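Local coordinates for protein sensory box/response regulator (Mycobacterium smegmatis, PDB 5YRP) that is a bacterial sensory box/response regulator protein with an EAL domain that carries a bound magnesium ion, at residues A[5-13]-A[56-67]; A[80-91]-A[111-119]. One frame throughout, in Å; residues are numbered along the deposited sequence.

From the N terminus, the chain runs through strand 7-15, turns back along strand 21-29, passes an unmodelled stretch at 31-49 and enters helix 52-73. Contact 1 closes this loop by laying the helix across the first strand. The chain then continues into strand 81-86, and contact 2 closes the next, shorter loop, where helix 96-106 leads to strand 114-119. The two loops follow in series and neither cross nor nest. The contact centres lie about 11 Å apart, and Leu-61 of the helix in contact 1 packs on Ile-84 in contact 2. Strand 21-29 sits between strands 7-15 and 81-86; both contacts reach this sheet, and Glu-13 of contact 1 salt-bridges Arg-83 of contact 2.

Contact 1 (A[5-13]-A[56-67]); sequences ALVLHYLPE and LGRWVLRTACAE
Trp-59 O takes two bonds from Thr-63: the usual helical one from its N, and one from its side-chain OG1 at 2.8 Å. With OG1 beside its own backbone N (chi1 -48°), the hydroxyl can turn back to this oxygen, approaching from above the carbonyl plane, 48° out of it; it also lies over the centre of the Trp-59 ring. On the opposite face of the indole sits the CD1 methyl of Leu-6, a CH-pi arrangement over the six-membered ring, though the model puts the two too close for the distance to be trusted. The other methyl of Leu-6, CD2, meets Leu-56 CD1 at 3.8 Å.

Leu-8 fills the middle of the interface with both of its branches. Its CD2 touches the Val-60 methyls, 3.9 Å from CG1, while CD1 lies 3.7 Å from Thr-63 CG2 and 3.9 Å from Ala-64 CB. Further along, the Tyr-10 hydroxyl end reaches Ala-64 and the aliphatic CB and CG of Glu-67, whose carboxylate is held by Arg-70 and Trp-71.

Strand 7-13 and helix 56-67 run 65° apart, their axes 9.7 Å from each other at closest. Leu-8 and Val-60 both also pack on Val-28 of strand 21-29, Ala-64 reaches strand 81-86, and Tyr-10 meets Trp-71 edge-to-face and touches Met-237 of helix 234-243.

Contact 2 (A[80-91]-A[111-119]); sequences IVLRINVSPVQL and RGSVCLEIT. With MG (magnesium ion), chain C.
Leu-82, Ile-84 and Val-86 bond with Ser-113, Cys-115 and Glu-117 through the backbones of two parallel strands. Leu-82 N gives to Ser-113 O and Cys-115 N to Leu-82 O, each at 3.0 Å; the pattern continues through Ile-84, and Val-86 N gives to Glu-117 O at 2.8 Å. Between these bonds come CA-H...O contacts, as from Arg-83 CA to Cys-115 O.

Apolar side chains gather on the face of Leu-82, Ile-84 and Val-86. Here Val-86 CG2 meets Leu-116 CD2 at 3.6 Å, and Ile-84 CD1 approaches Val-114 CG1. Past the strand end, Leu-91 crosses Ile-118 at about a right angle, their CD1 methyls 3.6 Å apart.

The other face is mixed: Cys-115 CB packs on Val-81 CG1, and Arg-83, Asn-85 and Glu-117 bring the polar groups. Glu-117 stretches out beyond CG (chi2 -176°) and binds the magnesium ion through OE2 at 2.3 Å, while OE1 lies against the aliphatic part of Arg-83 and is salt-bridged to Lys-168. This split use of the carboxylate should help fix its rotation. Asn-85, also of the metal site, runs beside Glu-117, its amide plane 81° from the carboxylate. Arg-83 turns its guanidinium to Glu-13.

Glu-25 and Asp-147 complete the site. Two parallel strands joined through helix 96-106 form a beta-alpha-beta crossover, the repeating unit of the TIM-barrel-like EAL fold, whose strands carry the metal ligands.

Contact 1 (A[5-13]-A[56-67])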
loop_
_atom_site.group_PDB
_atom_site.type_symbol
_atom_site.label_atom_id
_atom_site.label_comp_id
_atom_site.label_asym_id
_atom_site.label_seq_id
_atom_site.Cartn_x
_atom_site.Cartn_y
_atom_site.Cartn_z
ATOM N N ALA A 5 17.988 -23.714 -23.073
ATOM C CA ALA A 5 18.510 -22.310 -23.064
ATOM C C ALA A 5 17.379 -21.290 -23.006
ATOM O O ALA A 5 16.225 -21.608 -23.298
ATOM C CB ALA A 5 19.375 -22.054 -24.289
ATOM N N LEU A 6 17.730 -20.059 -22.636
ATOM C CA LEU A 6 16.759 -18.954 -22.519
ATOM C C LEU A 6 17.083 -17.799 -23.466
ATOM O O LEU A 6 18.183 -17.708 -24.010
ATOM C CB LEU A 6 16.662 -18.446 -21.068
ATOM C CG LEU A 6 17.932 -18.038 -20.301
ATOM C CD1 LEU A 6 18.546 -16.744 -20.809
ATOM C CD2 LEU A 6 17.611 -17.890 -18.822
ATOM N N VAL A 7 16.109 -16.913 -23.643
ATOM C CA VAL A 7 16.242 -15.770 -24.543
ATOM C C VAL A 7 15.430 -14.597 -24.008
ATOM O O VAL A 7 14.423 -14.792 -23.327
ATOM C CB VAL A 7 15.786 -16.129 -25.977
ATOM C CG1 VAL A 7 14.312 -16.523 -26.009
ATOM C CG2 VAL A 7 16.072 -14.990 -26.949
ATOM N N LEU A 8 15.875 -13.383 -24.311
ATOM C CA LEU A 8 15.181 -12.191 -23.839
ATOM C C LEU A 8 13.918 -11.898 -24.636
ATOM O O LEU A 8 13.775 -12.281 -25.795
ATOM C CB LEU A 8 16.098 -10.966 -23.825
ATOM C CG LEU A 8 17.006 -10.810 -22.598
ATOM C CD1 LEU A 8 17.892 -9.587 -22.770
ATOM C CD2 LEU A 8 16.229 -10.700 -21.293
ATOM N N HIS A 9 13.031 -11.171 -23.971
ATOM C CA HIS A 9 11.653 -10.957 -24.385
ATOM C C HIS A 9 11.379 -9.505 -24.068
ATOM O O HIS A 9 11.721 -9.040 -22.983
ATOM C CB HIS A 9 10.748 -11.858 -23.538
ATOM C CG HIS A 9 9.458 -12.237 -24.192
ATOM N ND1 HIS A 9 8.396 -12.754 -23.480
ATOM C CD2 HIS A 9 9.058 -12.188 -25.485
ATOM C CE1 HIS A 9 7.401 -13.015 -24.307
ATOM N NE2 HIS A 9 7.773 -12.675 -25.529
ATOM N N TYR A 10 10.783 -8.769 -24.993
ATOM C CA TYR A 10 10.612 -7.334 -24.781
ATOM C C TYR A 10 9.165 -6.892 -24.863
ATOM O O TYR A 10 8.534 -6.991 -25.910
ATOM C CB TYR A 10 11.459 -6.556 -25.767
ATOM C CG TYR A 10 12.931 -6.770 -25.585
ATOM C CD1 TYR A 10 13.662 -5.966 -24.715
ATOM C CD2 TYR A 10 13.597 -7.774 -26.277
ATOM C CE1 TYR A 10 15.018 -6.155 -24.539
ATOM C CE2 TYR A 10 14.956 -7.971 -26.109
ATOM C CZ TYR A 10 15.663 -7.159 -25.238
ATOM O OH TYR A 10 17.017 -7.348 -25.066
ATOM N N LEU A 11 8.654 -6.413 -23.733
ATOM C CA LEU A 11 7.293 -5.896 -23.636
ATOM C C LEU A 11 7.341 -4.388 -23.831
ATOM O O LEU A 11 7.800 -3.671 -22.942
ATOM C CB LEU A 11 6.699 -6.235 -22.264
ATOM C CG LEU A 11 5.347 -5.626 -21.881
ATOM C CD1 LEU A 11 4.298 -5.852 -22.963
ATOM C CD2 LEU A 11 4.871 -6.207 -20.559
ATOM N N PRO A 12 6.876 -3.898 -24.994
ATOM C CA PRO A 12 7.000 -2.470 -25.241
ATOM C C PRO A 12 5.992 -1.643 -24.462
ATOM O O PRO A 12 4.887 -2.102 -24.160
ATOM C CB PRO A 12 6.744 -2.344 -26.742
ATOM C CG PRO A 12 5.871 -3.488 -27.067
ATOM C CD PRO A 12 6.210 -4.592 -26.110
ATOM N N GLU A 13 6.406 -0.421 -24.154
ATOM C CA GLU A 13 5.614 0.529 -23.391
ATOM C C GLU A 13 5.283 1.711 -24.281
ATOM O O GLU A 13 6.174 2.458 -24.688
ATOM C CB GLU A 13 6.414 1.006 -22.184
ATOM C CG GLU A 13 5.734 2.076 -21.354
ATOM C CD GLU A 13 6.644 2.590 -20.265
ATOM O OE1 GLU A 13 6.619 3.806 -19.993
ATOM O OE2 GLU A 13 7.399 1.778 -19.688
ATOM N N LEU A 56 20.827 -14.572 -12.871
ATOM C CA LEU A 56 19.888 -14.382 -13.981
ATOM C C LEU A 56 19.747 -12.912 -14.341
ATOM O O LEU A 56 20.018 -12.510 -15.466
ATOM C CB LEU A 56 18.510 -14.958 -13.623
ATOM C CG LEU A 56 17.365 -14.787 -14.636
ATOM C CD1 LEU A 56 17.686 -15.447 -15.968
ATOM C CD2 LEU A 56 16.061 -15.345 -14.085
ATOM N N GLY A 57 19.330 -12.114 -13.370
ATOM C CA GLY A 57 19.107 -10.696 -13.591
ATOM C C GLY A 57 20.360 -9.955 -14.012
ATOM O O GLY A 57 20.294 -9.037 -14.831
ATOM N N ARG A 58 21.505 -10.353 -13.461
ATOM C CA ARG A 58 22.784 -9.761 -13.861
ATOM C C ARG A 58 23.106 -10.096 -15.322
ATOM O O ARG A 58 23.649 -9.266 -16.049
ATOM C CB ARG A 58 23.924 -10.201 -12.937
ATOM C CG ARG A 58 25.282 -9.652 -13.362
ATOM C CD ARG A 58 26.194 -9.295 -12.197
ATOM N NE ARG A 58 27.386 -8.579 -12.663
ATOM C CZ ARG A 58 28.230 -7.897 -11.888
ATOM N NH1 ARG A 58 28.043 -7.813 -10.573
ATOM N NH2 ARG A 58 29.276 -7.285 -12.437
ATOM N N TRP A 59 22.759 -11.309 -15.740
ATOM C CA TRP A 59 22.870 -11.707 -17.143
ATOM C C TRP A 59 21.921 -10.887 -18.012
ATOM O O TRP A 59 22.318 -10.356 -19.049
ATOM C CB TRP A 59 22.569 -13.200 -17.311
ATOM C CG TRP A 59 22.543 -13.652 -18.745
ATOM C CD1 TRP A 59 23.599 -14.099 -19.484
ATOM C CD2 TRP A 59 21.403 -13.691 -19.612
ATOM N NE1 TRP A 59 23.189 -14.414 -20.756
ATOM C CE2 TRP A 59 21.845 -14.176 -20.861
ATOM C CE3 TRP A 59 20.052 -13.362 -19.454
ATOM C CZ2 TRP A 59 20.984 -14.341 -21.946
ATOM C CZ3 TRP A 59 19.195 -13.527 -20.533
ATOM C CH2 TRP A 59 19.666 -14.010 -21.765
ATOM N N VAL A 60 20.665 -10.803 -17.583
ATOM C CA VAL A 60 19.636 -10.029 -18.288
ATOM C C VAL A 60 20.096 -8.594 -18.507
ATOM O O VAL A 60 20.067 -8.090 -19.629
ATOM C CB VAL A 60 18.302 -10.022 -17.509
ATOM C CG1 VAL A 60 17.361 -8.938 -18.020
ATOM C CG2 VAL A 60 17.631 -11.386 -17.593
ATOM N N LEU A 61 20.525 -7.954 -17.426
ATOM C CA LEU A 61 20.993 -6.571 -17.471
ATOM C C LEU A 61 22.027 -6.363 -18.574
ATOM O O LEU A 61 21.926 -5.427 -19.364
ATOM C CB LEU A 61 21.576 -6.171 -16.115
ATOM C CG LEU A 61 22.177 -4.771 -15.963
ATOM C CD1 LEU A 61 21.261 -3.680 -16.488
ATOM C CD2 LEU A 61 22.499 -4.509 -14.501
ATOM N N ARG A 62 23.009 -7.257 -18.622
ATOM C CA ARG A 62 24.077 -7.200 -19.622
ATOM C C ARG A 62 23.556 -7.491 -21.038
ATOM O O ARG A 62 23.889 -6.782 -21.995
ATOM C CB ARG A 62 25.191 -8.189 -19.252
ATOM C CG ARG A 62 26.482 -8.013 -20.040
ATOM C CD ARG A 62 27.533 -9.033 -19.630
ATOM N NE ARG A 62 28.823 -8.793 -20.277
ATOM C CZ ARG A 62 29.688 -7.842 -19.930
ATOM N NH1 ARG A 62 29.421 -6.998 -18.933
ATOM N NH2 ARG A 62 30.836 -7.729 -20.589
ATOM N N THR A 63 22.734 -8.528 -21.162
ATOM C CA THR A 63 22.193 -8.937 -22.457
ATOM C C THR A 63 21.192 -7.912 -23.001
ATOM O O THR A 63 21.168 -7.628 -24.201
ATOM C CB THR A 63 21.513 -10.317 -22.363
ATOM O OG1 THR A 63 22.373 -11.226 -21.669
ATOM C CG2 THR A 63 21.212 -10.876 -23.746
ATOM N N ALA A 64 20.368 -7.365 -22.112
ATOM C CA ALA A 64 19.376 -6.356 -22.490
ATOM C C ALA A 64 20.068 -5.100 -22.991
ATOM O O ALA A 64 19.735 -4.586 -24.055
ATOM C CB ALA A 64 18.475 -6.025 -21.312
ATOM N N CYS A 65 21.033 -4.620 -22.212
ATOM C CA CYS A 65 21.838 -3.455 -22.579
ATOM C C CYS A 65 22.609 -3.671 -23.876
ATOM O O CYS A 65 22.748 -2.756 -24.680
ATOM C CB CYS A 65 22.814 -3.117 -21.455
ATOM S SG CYS A 65 22.031 -2.417 -19.984
ATOM N N ALA A 66 23.112 -4.884 -24.067
ATOM C CA ALA A 66 23.822 -5.240 -25.292
ATOM C C ALA A 66 22.891 -5.157 -26.490
ATOM O O ALA A 66 23.191 -4.487 -27.475
ATOM C CB ALA A 66 24.401 -6.638 -25.179
ATOM N N GLU A 67 21.758 -5.846 -26.385
ATOM C CA GLU A 67 20.727 -5.842 -27.425
ATOM C C GLU A 67 20.167 -4.441 -27.662
ATOM O O GLU A 67 19.818 -4.090 -28.785
ATOM C CB GLU A 67 19.600 -6.807 -27.034
ATOM C CG GLU A 67 18.406 -6.855 -27.984
ATOM C CD GLU A 67 18.758 -7.309 -29.389
ATOM O OE1 GLU A 67 19.827 -7.929 -29.584
ATOM O OE2 GLU A 67 17.945 -7.054 -30.301
#

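Contact 2 (A[80-91]-A[111-119])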
loop_
_atom_site.group_PDB
_atom_site.type_symbol
_atom_site.label_atom_id
_atom_site.label_comp_id
_atom_site.label_asym_id
_atom_site.label_seq_id
_atom_site.Cartn_x
_atom_site.Cartn_y
_atom_site.Cartn_z
ATOM N N ILE A 80 14.625 6.151 -26.359
ATOM C CA ILE A 80 13.649 5.461 -25.522
ATOM C C ILE A 80 14.361 4.928 -24.292
ATOM O O ILE A 80 15.587 4.891 -24.246
ATOM C CB ILE A 80 12.985 4.282 -26.257
ATOM C CG1 ILE A 80 14.030 3.246 -26.682
ATOM C CG2 ILE A 80 12.220 4.782 -27.472
ATOM C CD1 ILE A 80 13.453 1.881 -26.972
ATOM N N VAL A 81 13.586 4.505 -23.304
ATOM C CA VAL A 81 14.143 3.943 -22.076
ATOM C C VAL A 81 14.110 2.415 -22.154
ATOM O O VAL A 81 13.207 1.836 -22.753
ATOM C CB VAL A 81 13.375 4.437 -20.828
ATOM C CG1 VAL A 81 14.004 3.903 -19.547
ATOM C CG2 VAL A 81 13.339 5.959 -20.792
ATOM N N LEU A 82 15.112 1.777 -21.558
ATOM C CA LEU A 82 15.146 0.322 -21.419
ATOM C C LEU A 82 14.883 -0.056 -19.962
ATOM O O LEU A 82 15.708 0.213 -19.089
ATOM C CB LEU A 82 16.500 -0.228 -21.864
ATOM C CG LEU A 82 16.663 -1.750 -21.788
ATOM C CD1 LEU A 82 15.901 -2.444 -22.906
ATOM C CD2 LEU A 82 18.134 -2.120 -21.839
ATOM N N ARG A 83 13.734 -0.679 -19.709
ATOM C CA ARG A 83 13.356 -1.081 -18.358
ATOM C C ARG A 83 13.788 -2.511 -18.063
ATOM O O ARG A 83 13.468 -3.428 -18.813
ATOM C CB ARG A 83 11.849 -0.936 -18.147
ATOM C CG ARG A 83 11.368 0.503 -18.231
ATOM C CD ARG A 83 10.080 0.753 -17.460
ATOM N NE ARG A 83 10.033 2.140 -16.998
ATOM C CZ ARG A 83 9.740 3.193 -17.759
ATOM N NH1 ARG A 83 9.445 3.045 -19.045
ATOM N NH2 ARG A 83 9.741 4.409 -17.228
ATOM N N ILE A 84 14.517 -2.686 -16.963
ATOM C CA ILE A 84 15.022 -3.994 -16.553
ATOM C C ILE A 84 14.630 -4.261 -15.111
ATOM O O ILE A 84 14.856 -3.427 -14.239
ATOM C CB ILE A 84 16.553 -4.056 -16.685
ATOM C CG1 ILE A 84 16.951 -3.961 -18.161
ATOM C CG2 ILE A 84 17.104 -5.342 -16.077
ATOM C CD1 ILE A 84 18.283 -3.292 -18.384
ATOM N N ASN A 85 14.050 -5.432 -14.870
ATOM C CA ASN A 85 13.647 -5.824 -13.526
ATOM C C ASN A 85 14.856 -6.223 -12.706
ATOM O O ASN A 85 15.615 -7.103 -13.106
ATOM C CB ASN A 85 12.658 -6.981 -13.578
ATOM C CG ASN A 85 11.324 -6.570 -14.155
ATOM O OD1 ASN A 85 10.611 -5.755 -13.573
ATOM N ND2 ASN A 85 10.981 -7.129 -15.306
ATOM N N VAL A 86 15.033 -5.560 -11.569
ATOM C CA VAL A 86 16.136 -5.863 -10.663
ATOM C C VAL A 86 15.613 -6.572 -9.415
ATOM O O VAL A 86 14.696 -6.094 -8.750
ATOM C CB VAL A 86 16.917 -4.594 -10.285
ATOM C CG1 VAL A 86 18.025 -4.910 -9.297
ATOM C CG2 VAL A 86 17.516 -3.968 -11.530
ATOM N N SER A 87 16.208 -7.727 -9.133
ATOM C CA SER A 87 15.894 -8.543 -7.961
ATOM C C SER A 87 16.445 -7.882 -6.690
ATOM O O SER A 87 17.391 -7.093 -6.770
ATOM C CB SER A 87 16.503 -9.944 -8.152
ATOM O OG SER A 87 16.091 -10.875 -7.166
ATOM N N PRO A 88 15.856 -8.187 -5.513
ATOM C CA PRO A 88 16.399 -7.628 -4.266
ATOM C C PRO A 88 17.825 -8.089 -3.948
ATOM O O PRO A 88 18.561 -7.372 -3.275
ATOM C CB PRO A 88 15.421 -8.139 -3.196
ATOM C CG PRO A 88 14.767 -9.331 -3.806
ATOM C CD PRO A 88 14.639 -8.980 -5.258
ATOM N N VAL A 89 18.199 -9.265 -4.450
ATOM C CA VAL A 89 19.521 -9.850 -4.193
ATOM C C VAL A 89 20.608 -9.143 -5.012
ATOM O O VAL A 89 21.698 -8.883 -4.501
ATOM C CB VAL A 89 19.558 -11.367 -4.503
ATOM C CG1 VAL A 89 20.892 -11.966 -4.075
ATOM C CG2 VAL A 89 18.420 -12.103 -3.805
ATOM N N GLN A 90 20.304 -8.840 -6.273
ATOM C CA GLN A 90 21.270 -8.189 -7.175
ATOM C C GLN A 90 21.605 -6.806 -6.642
ATOM O O GLN A 90 22.771 -6.446 -6.483
ATOM C CB GLN A 90 20.721 -8.031 -8.597
ATOM C CG GLN A 90 20.072 -9.258 -9.216
ATOM C CD GLN A 90 19.268 -8.915 -10.454
ATOM O OE1 GLN A 90 18.150 -9.404 -10.634
ATOM N NE2 GLN A 90 19.821 -8.058 -11.311
ATOM N N LEU A 91 20.553 -6.039 -6.374
ATOM C CA LEU A 91 20.676 -4.765 -5.692
ATOM C C LEU A 91 21.182 -5.104 -4.298
ATOM O O LEU A 91 21.242 -6.277 -3.933
ATOM C CB LEU A 91 19.317 -4.052 -5.645
ATOM C CG LEU A 91 19.291 -2.532 -5.416
ATOM C CD1 LEU A 91 18.269 -1.855 -6.315
ATOM C CD2 LEU A 91 18.998 -2.168 -3.970
ATOM N N ARG A 111 23.175 8.646 -20.680
ATOM C CA ARG A 111 22.572 8.944 -19.384
ATOM C C ARG A 111 21.052 9.070 -19.477
ATOM O O ARG A 111 20.536 9.836 -20.289
ATOM C CB ARG A 111 23.154 10.237 -18.818
ATOM C CG ARG A 111 24.647 10.172 -18.544
ATOM C CD ARG A 111 25.153 11.487 -17.979
ATOM N NE ARG A 111 24.363 11.903 -16.820
ATOM C CZ ARG A 111 24.491 11.411 -15.588
ATOM N NH1 ARG A 111 23.711 11.867 -14.612
ATOM N NH2 ARG A 111 25.391 10.471 -15.317
ATOM N N GLY A 112 20.352 8.308 -18.640
ATOM C CA GLY A 112 18.885 8.321 -18.591
ATOM C C GLY A 112 18.218 7.295 -19.496
ATOM O O GLY A 112 16.990 7.226 -19.561
ATOM N N SER A 113 19.026 6.483 -20.174
ATOM C CA SER A 113 18.527 5.515 -21.149
ATOM C C SER A 113 18.166 4.168 -20.531
ATOM O O SER A 113 17.656 3.289 -21.229
ATOM C CB SER A 113 19.568 5.284 -22.240
ATOM O OG SER A 113 20.686 4.579 -21.729
ATOM N N VAL A 114 18.450 3.996 -19.242
ATOM C CA VAL A 114 18.103 2.760 -18.530
ATOM C C VAL A 114 17.319 3.081 -17.258
ATOM O O VAL A 114 17.656 4.010 -16.527
ATOM C CB VAL A 114 19.363 1.932 -18.193
ATOM C CG1 VAL A 114 19.016 0.686 -17.387
ATOM C CG2 VAL A 114 20.083 1.533 -19.472
ATOM N N CYS A 115 16.267 2.305 -17.015
ATOM C CA CYS A 115 15.449 2.434 -15.812
ATOM C C CYS A 115 15.303 1.085 -15.107
ATOM O O CYS A 115 14.693 0.163 -15.643
ATOM C CB CYS A 115 14.069 2.969 -16.172
ATOM S SG CYS A 115 12.968 3.141 -14.754
ATOM N N LEU A 116 15.851 0.979 -13.899
ATOM C CA LEU A 116 15.842 -0.281 -13.157
ATOM C C LEU A 116 14.587 -0.420 -12.301
ATOM O O LEU A 116 14.427 0.297 -11.316
ATOM C CB LEU A 116 17.083 -0.379 -12.269
ATOM C CG LEU A 116 18.444 -0.315 -12.975
ATOM C CD1 LEU A 116 19.566 -0.222 -11.955
ATOM C CD2 LEU A 116 18.669 -1.504 -13.897
ATOM N N GLU A 117 13.703 -1.341 -12.683
ATOM C CA GLU A 117 12.490 -1.625 -11.909
ATOM C C GLU A 117 12.821 -2.399 -10.645
ATOM O O GLU A 117 13.535 -3.400 -10.694
ATOM C CB GLU A 117 11.495 -2.450 -12.721
ATOM C CG GLU A 117 10.934 -1.745 -13.943
ATOM C CD GLU A 117 9.876 -2.562 -14.660
ATOM O OE1 GLU A 117 9.744 -2.399 -15.888
ATOM O OE2 GLU A 117 9.170 -3.361 -14.011
ATOM N N ILE A 118 12.290 -1.935 -9.519
ATOM C CA ILE A 118 12.453 -2.621 -8.243
ATOM C C ILE A 118 11.071 -2.902 -7.671
ATOM O O ILE A 118 10.208 -2.026 -7.656
ATOM C CB ILE A 118 13.255 -1.788 -7.221
ATOM C CG1 ILE A 118 14.499 -1.177 -7.871
ATOM C CG2 ILE A 118 13.663 -2.658 -6.037
ATOM C CD1 ILE A 118 15.196 -0.142 -7.012
ATOM N N THR A 119 10.863 -4.134 -7.214
ATOM C CA THR A 119 9.602 -4.507 -6.577
ATOM C C THR A 119 9.416 -3.714 -5.288
ATOM O O THR A 119 10.385 -3.398 -4.597
ATOM C CB THR A 119 9.498 -6.023 -6.298
ATOM O OG1 THR A 119 8.199 -6.318 -5.775
ATOM C CG2 THR A 119 10.564 -6.499 -5.306
HETATM MG MG MG C . 8.009 -5.307 -14.000
#